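Local coordinates for SusD/RagB family nutrient-binding outer membrane lipoprotein (Bacteroides vulgatus, PDB 4F7A) that probably binds glycans, perhaps mucin O-glycans, at the outer membrane as a SusD-like lipoprotein of a nutrient-uptake system, at residues V302-Y315 / T387-D399. Residues are numbered along the deposited sequence; the frame is centred on the assembly and turned at random.
Sequences VYAKDGDPNYYQSY and TDYINYAAGPGKD
Val302 CG1 lies against Pro396 CG (3.8 Å) where two loops of the TPR-like SusD fold meet, one within the connection between helix 279-282 and strand 329-332, the other between helices 356-371 and 416-431. The 302-315 loop swings out through a type II turn, Lys305 to Asp308, and returns at Tyr311, second residue of the type I turn Asn310 to Gln313. Pro309 O of its own loop lies over one face of the Tyr311 ring, and Gly395 CA makes a CH-pi contact with the other, 3.6 Å from the centroid, while Pro396 CD touches CE2. With an alanine here, Gly395 CA would lose its CH-pi partner and a gap would probably open beside Pro396 CD. Water bridges Tyr311 O to Ala394 N; a second accepts from Asn391 ND2 and Gly397 N and donates to Tyr312 OH and Ala394 O. With CG anti to the carbonyl carbon (chi1 -65°), the Tyr312 ring crosses to Asn391 OD1, where OH donates (2.7 Å) in the carbonyl plane on a lone pair; Ala393 CB packs against CE1. Tyr315 OH donates to Tyr389 OH (2.9 Å) and weakly accepts from Tyr392 N and Ala393 N. Tyr389 OH in turn donates to Asn391 OD1 (2.6 Å), tilted 21° from the carbonyl plane, so this oxygen accepts from two tyrosine hydroxyls.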
loop_
_atom_site.group_PDB
_atom_site.type_symbol
_atom_site.label_atom_id
_atom_site.label_comp_id
_atom_site.label_asym_id
_atom_site.label_seq_id
_atom_site.Cartn_x
_atom_site.Cartn_y
_atom_site.Cartn_z
ATOM N N VAL A 302 -0.047 -6.835 22.154
ATOM C CA VAL A 302 0.354 -7.013 23.542
ATOM C C VAL A 302 -0.236 -5.836 24.346
ATOM O O VAL A 302 0.155 -4.684 24.166
ATOM C CB VAL A 302 1.881 -7.082 23.697
ATOM C CG1 VAL A 302 2.274 -7.210 25.179
ATOM C CG2 VAL A 302 2.436 -8.277 22.913
ATOM N N TYR A 303 -1.199 -6.147 25.198
ATOM C CA TYR A 303 -1.968 -5.135 25.892
ATOM C C TYR A 303 -1.089 -4.427 26.906
ATOM O O TYR A 303 -0.353 -5.063 27.645
ATOM C CB TYR A 303 -3.173 -5.765 26.608
ATOM C CG TYR A 303 -3.956 -4.750 27.399
ATOM C CD1 TYR A 303 -4.922 -3.950 26.780
ATOM C CD2 TYR A 303 -3.689 -4.534 28.747
ATOM C CE1 TYR A 303 -5.633 -3.006 27.492
ATOM C CE2 TYR A 303 -4.382 -3.564 29.468
ATOM C CZ TYR A 303 -5.350 -2.807 28.834
ATOM O OH TYR A 303 -6.036 -1.856 29.542
ATOM N N ALA A 304 -1.173 -3.099 26.906
ATOM C CA ALA A 304 -0.604 -2.250 27.953
ATOM C C ALA A 304 -1.359 -0.932 27.850
ATOM O O ALA A 304 -2.123 -0.726 26.906
ATOM C CB ALA A 304 0.899 -2.035 27.740
ATOM N N LYS A 305 -1.142 -0.034 28.796
ATOM C CA LYS A 305 -1.847 1.231 28.778
ATOM C C LYS A 305 -0.941 2.314 29.355
ATOM O O LYS A 305 0.140 2.036 29.861
ATOM C CB LYS A 305 -3.144 1.118 29.582
ATOM C CG LYS A 305 -2.929 0.684 31.017
ATOM C CD LYS A 305 -4.221 0.705 31.815
ATOM C CE LYS A 305 -3.990 0.172 33.216
ATOM N NZ LYS A 305 -4.820 0.903 34.190
ATOM N N ASP A 306 -1.411 3.546 29.275
ATOM C CA ASP A 306 -0.649 4.693 29.711
ATOM C C ASP A 306 -0.277 4.546 31.172
ATOM O O ASP A 306 -1.127 4.256 32.011
ATOM C CB ASP A 306 -1.471 5.963 29.514
ATOM C CG ASP A 306 -0.615 7.213 29.421
ATOM O OD1 ASP A 306 0.624 7.114 29.467
ATOM O OD2 ASP A 306 -1.209 8.294 29.279
ATOM N N GLY A 307 1.002 4.738 31.456
ATOM C CA GLY A 307 1.553 4.534 32.786
ATOM C C GLY A 307 2.405 3.284 32.862
ATOM O O GLY A 307 3.242 3.183 33.723
ATOM N N ASP A 308 2.180 2.327 31.972
ATOM C CA ASP A 308 2.983 1.111 31.931
ATOM C C ASP A 308 4.356 1.402 31.311
ATOM O O ASP A 308 4.493 2.312 30.487
ATOM C CB ASP A 308 2.273 0.036 31.092
ATOM C CG ASP A 308 1.055 -0.574 31.802
ATOM O OD1 ASP A 308 0.953 -0.495 33.047
ATOM O OD2 ASP A 308 0.193 -1.150 31.101
ATOM N N PRO A 309 5.381 0.619 31.685
ATOM C CA PRO A 309 6.650 0.752 30.945
ATOM C C PRO A 309 6.456 0.534 29.439
ATOM O O PRO A 309 5.513 -0.152 29.021
ATOM C CB PRO A 309 7.518 -0.370 31.529
ATOM C CG PRO A 309 6.873 -0.698 32.872
ATOM C CD PRO A 309 5.408 -0.518 32.624
ATOM N N ASN A 310 7.334 1.132 28.643
ATOM C CA ASN A 310 7.319 0.961 27.207
ATOM C C ASN A 310 8.201 -0.244 26.887
ATOM O O ASN A 310 9.391 -0.115 26.569
ATOM C CB ASN A 310 7.810 2.230 26.534
ATOM C CG ASN A 310 6.927 3.426 26.851
ATOM O OD1 ASN A 310 5.700 3.360 26.732
ATOM N ND2 ASN A 310 7.539 4.505 27.290
ATOM N N TYR A 311 7.589 -1.417 26.961
ATOM C CA TYR A 311 8.333 -2.666 27.008
ATOM C C TYR A 311 9.232 -2.910 25.802
ATOM O O TYR A 311 10.253 -3.555 25.927
ATOM C CB TYR A 311 7.374 -3.856 27.138
ATOM C CG TYR A 311 6.444 -3.820 28.346
ATOM C CD1 TYR A 311 6.948 -3.914 29.630
ATOM C CD2 TYR A 311 5.070 -3.730 28.198
ATOM C CE1 TYR A 311 6.108 -3.896 30.752
ATOM C CE2 TYR A 311 4.214 -3.704 29.329
ATOM C CZ TYR A 311 4.754 -3.802 30.590
ATOM O OH TYR A 311 3.935 -3.783 31.695
ATOM N N TYR A 312 8.845 -2.406 24.645
ATOM C CA TYR A 312 9.506 -2.742 23.384
ATOM C C TYR A 312 10.445 -1.648 22.875
ATOM O O TYR A 312 10.883 -1.671 21.759
ATOM C CB TYR A 312 8.444 -3.110 22.333
ATOM C CG TYR A 312 7.729 -4.364 22.746
ATOM C CD1 TYR A 312 8.376 -5.588 22.698
ATOM C CD2 TYR A 312 6.440 -4.322 23.273
ATOM C CE1 TYR A 312 7.756 -6.754 23.133
ATOM C CE2 TYR A 312 5.800 -5.493 23.721
ATOM C CZ TYR A 312 6.471 -6.701 23.631
ATOM O OH TYR A 312 5.895 -7.836 24.098
ATOM N N GLN A 313 10.744 -0.678 23.726
ATOM C CA GLN A 313 11.534 0.485 23.343
ATOM C C GLN A 313 12.979 0.182 22.902
ATOM O O GLN A 313 13.603 1.004 22.220
ATOM C CB GLN A 313 11.478 1.448 24.537
ATOM C CG GLN A 313 12.503 2.481 24.689
ATOM C CD GLN A 313 12.301 3.138 26.039
ATOM O OE1 GLN A 313 13.028 2.862 26.999
ATOM N NE2 GLN A 313 11.241 3.915 26.147
ATOM N N SER A 314 13.511 -0.980 23.273
ATOM C CA SER A 314 14.853 -1.393 22.836
ATOM C C SER A 314 14.874 -2.454 21.732
ATOM O O SER A 314 15.933 -3.003 21.405
ATOM C CB SER A 314 15.665 -1.842 24.050
ATOM O OG SER A 314 15.766 -0.740 24.936
ATOM N N TYR A 315 13.710 -2.715 21.138
ATOM C CA TYR A 315 13.623 -3.556 19.924
ATOM C C TYR A 315 14.178 -2.829 18.695
ATOM O O TYR A 315 14.599 -1.659 18.771
ATOM C CB TYR A 315 12.179 -4.053 19.713
ATOM C CG TYR A 315 11.846 -5.326 20.479
ATOM C CD1 TYR A 315 12.375 -5.587 21.749
ATOM C CD2 TYR A 315 10.991 -6.272 19.936
ATOM C CE1 TYR A 315 12.057 -6.763 22.449
ATOM C CE2 TYR A 315 10.655 -7.409 20.618
ATOM C CZ TYR A 315 11.199 -7.682 21.857
ATOM O OH TYR A 315 10.859 -8.858 22.499
ATOM N N THR A 387 11.895 -17.361 11.419
ATOM C CA THR A 387 12.194 -17.714 12.781
ATOM C C THR A 387 11.041 -17.390 13.727
ATOM O O THR A 387 10.168 -16.573 13.430
ATOM C CB THR A 387 13.497 -17.008 13.241
ATOM O OG1 THR A 387 13.401 -15.606 12.966
ATOM C CG2 THR A 387 14.724 -17.592 12.507
ATOM N N ASP A 388 11.049 -18.061 14.873
ATOM C CA ASP A 388 10.041 -17.893 15.895
ATOM C C ASP A 388 10.199 -16.539 16.568
ATOM O O ASP A 388 11.295 -15.941 16.578
ATOM C CB ASP A 388 10.188 -18.992 16.950
ATOM C CG ASP A 388 9.938 -20.372 16.391
ATOM O OD1 ASP A 388 9.192 -20.525 15.374
ATOM O OD2 ASP A 388 10.464 -21.322 16.984
ATOM N N TYR A 389 9.099 -16.041 17.104
ATOM C CA TYR A 389 9.127 -14.832 17.926
ATOM C C TYR A 389 9.329 -15.267 19.378
ATOM O O TYR A 389 8.597 -16.132 19.889
ATOM C CB TYR A 389 7.862 -13.992 17.791
ATOM C CG TYR A 389 7.911 -12.870 18.780
ATOM C CD1 TYR A 389 8.759 -11.789 18.575
ATOM C CD2 TYR A 389 7.232 -12.954 19.982
ATOM C CE1 TYR A 389 8.877 -10.800 19.512
ATOM C CE2 TYR A 389 7.354 -11.970 20.947
ATOM C CZ TYR A 389 8.170 -10.887 20.700
ATOM O OH TYR A 389 8.309 -9.905 21.640
ATOM N N ILE A 390 10.342 -14.679 20.028
ATOM C CA ILE A 390 10.632 -14.907 21.434
ATOM C C ILE A 390 10.493 -13.567 22.148
ATOM O O ILE A 390 11.098 -12.565 21.732
ATOM C CB ILE A 390 12.050 -15.425 21.656
ATOM C CG1 ILE A 390 12.331 -16.673 20.813
ATOM C CG2 ILE A 390 12.276 -15.708 23.184
ATOM C CD1 ILE A 390 11.438 -17.829 21.135
ATOM N N ASN A 391 9.703 -13.532 23.219
ATOM C CA ASN A 391 9.446 -12.278 23.905
ATOM C C ASN A 391 10.574 -11.943 24.924
ATOM O O ASN A 391 10.492 -12.278 26.110
ATOM C CB ASN A 391 8.074 -12.310 24.576
ATOM C CG ASN A 391 7.593 -10.931 24.948
ATOM O OD1 ASN A 391 7.338 -10.123 24.082
ATOM N ND2 ASN A 391 7.465 -10.664 26.233
ATOM N N TYR A 392 11.622 -11.277 24.446
ATOM C CA TYR A 392 12.762 -10.923 25.301
ATOM C C TYR A 392 12.446 -9.728 26.184
ATOM O O TYR A 392 13.080 -9.532 27.226
ATOM C CB TYR A 392 14.014 -10.682 24.460
ATOM C CG TYR A 392 14.554 -11.956 23.837
ATOM C CD1 TYR A 392 14.956 -13.024 24.631
ATOM C CD2 TYR A 392 14.634 -12.102 22.464
ATOM C CE1 TYR A 392 15.460 -14.200 24.076
ATOM C CE2 TYR A 392 15.124 -13.272 21.897
ATOM C CZ TYR A 392 15.529 -14.308 22.703
ATOM O OH TYR A 392 16.019 -15.443 22.133
ATOM N N ALA A 393 11.439 -8.956 25.802
ATOM C CA ALA A 393 11.017 -7.787 26.572
ATOM C C ALA A 393 10.397 -8.171 27.910
ATOM O O ALA A 393 9.905 -9.284 28.078
ATOM C CB ALA A 393 9.992 -6.971 25.759
ATOM N N ALA A 394 10.375 -7.224 28.850
ATOM C CA ALA A 394 9.545 -7.354 30.033
ATOM C C ALA A 394 8.075 -7.205 29.601
ATOM O O ALA A 394 7.798 -6.865 28.450
ATOM C CB ALA A 394 9.919 -6.277 31.098
ATOM N N GLY A 395 7.154 -7.497 30.510
ATOM C CA GLY A 395 5.729 -7.363 30.235
ATOM C C GLY A 395 5.016 -8.673 29.898
ATOM O O GLY A 395 5.611 -9.767 30.006
ATOM N N PRO A 396 3.739 -8.573 29.479
ATOM C CA PRO A 396 2.852 -9.734 29.304
ATOM C C PRO A 396 2.914 -10.404 27.934
ATOM O O PRO A 396 2.082 -11.251 27.651
ATOM C CB PRO A 396 1.459 -9.124 29.507
ATOM C CG PRO A 396 1.616 -7.712 28.920
ATOM C CD PRO A 396 3.038 -7.302 29.210
ATOM N N GLY A 397 3.878 -10.032 27.084
ATOM C CA GLY A 397 4.022 -10.656 25.784
ATOM C C GLY A 397 4.344 -12.146 25.858
ATOM O O GLY A 397 4.926 -12.607 26.849
ATOM N N LYS A 398 3.935 -12.876 24.813
ATOM C CA LYS A 398 4.206 -14.316 24.720
ATOM C C LYS A 398 5.041 -14.623 23.494
ATOM O O LYS A 398 5.055 -13.858 22.529
ATOM C CB LYS A 398 2.898 -15.133 24.669
ATOM C CG LYS A 398 2.343 -15.500 26.061
ATOM C CD LYS A 398 1.317 -14.520 26.556
ATOM C CE LYS A 398 1.238 -14.503 28.088
ATOM N NZ LYS A 398 0.364 -13.391 28.561
ATOM N N ASP A 399 5.734 -15.755 23.554
ATOM C CA ASP A 399 6.428 -16.303 22.419
ATOM C C ASP A 399 5.407 -16.731 21.355
ATOM O O ASP A 399 4.258 -17.041 21.665
ATOM C CB ASP A 399 7.248 -17.546 22.831
ATOM C CG ASP A 399 8.315 -17.238 23.875
ATOM O OD1 ASP A 399 8.645 -16.052 24.102
ATOM O OD2 ASP A 399 8.832 -18.204 24.481
HETATM O O HOH W 1 11.208 -4.503 28.337
HETATM O O HOH W 2 6.024 -8.206 26.862
#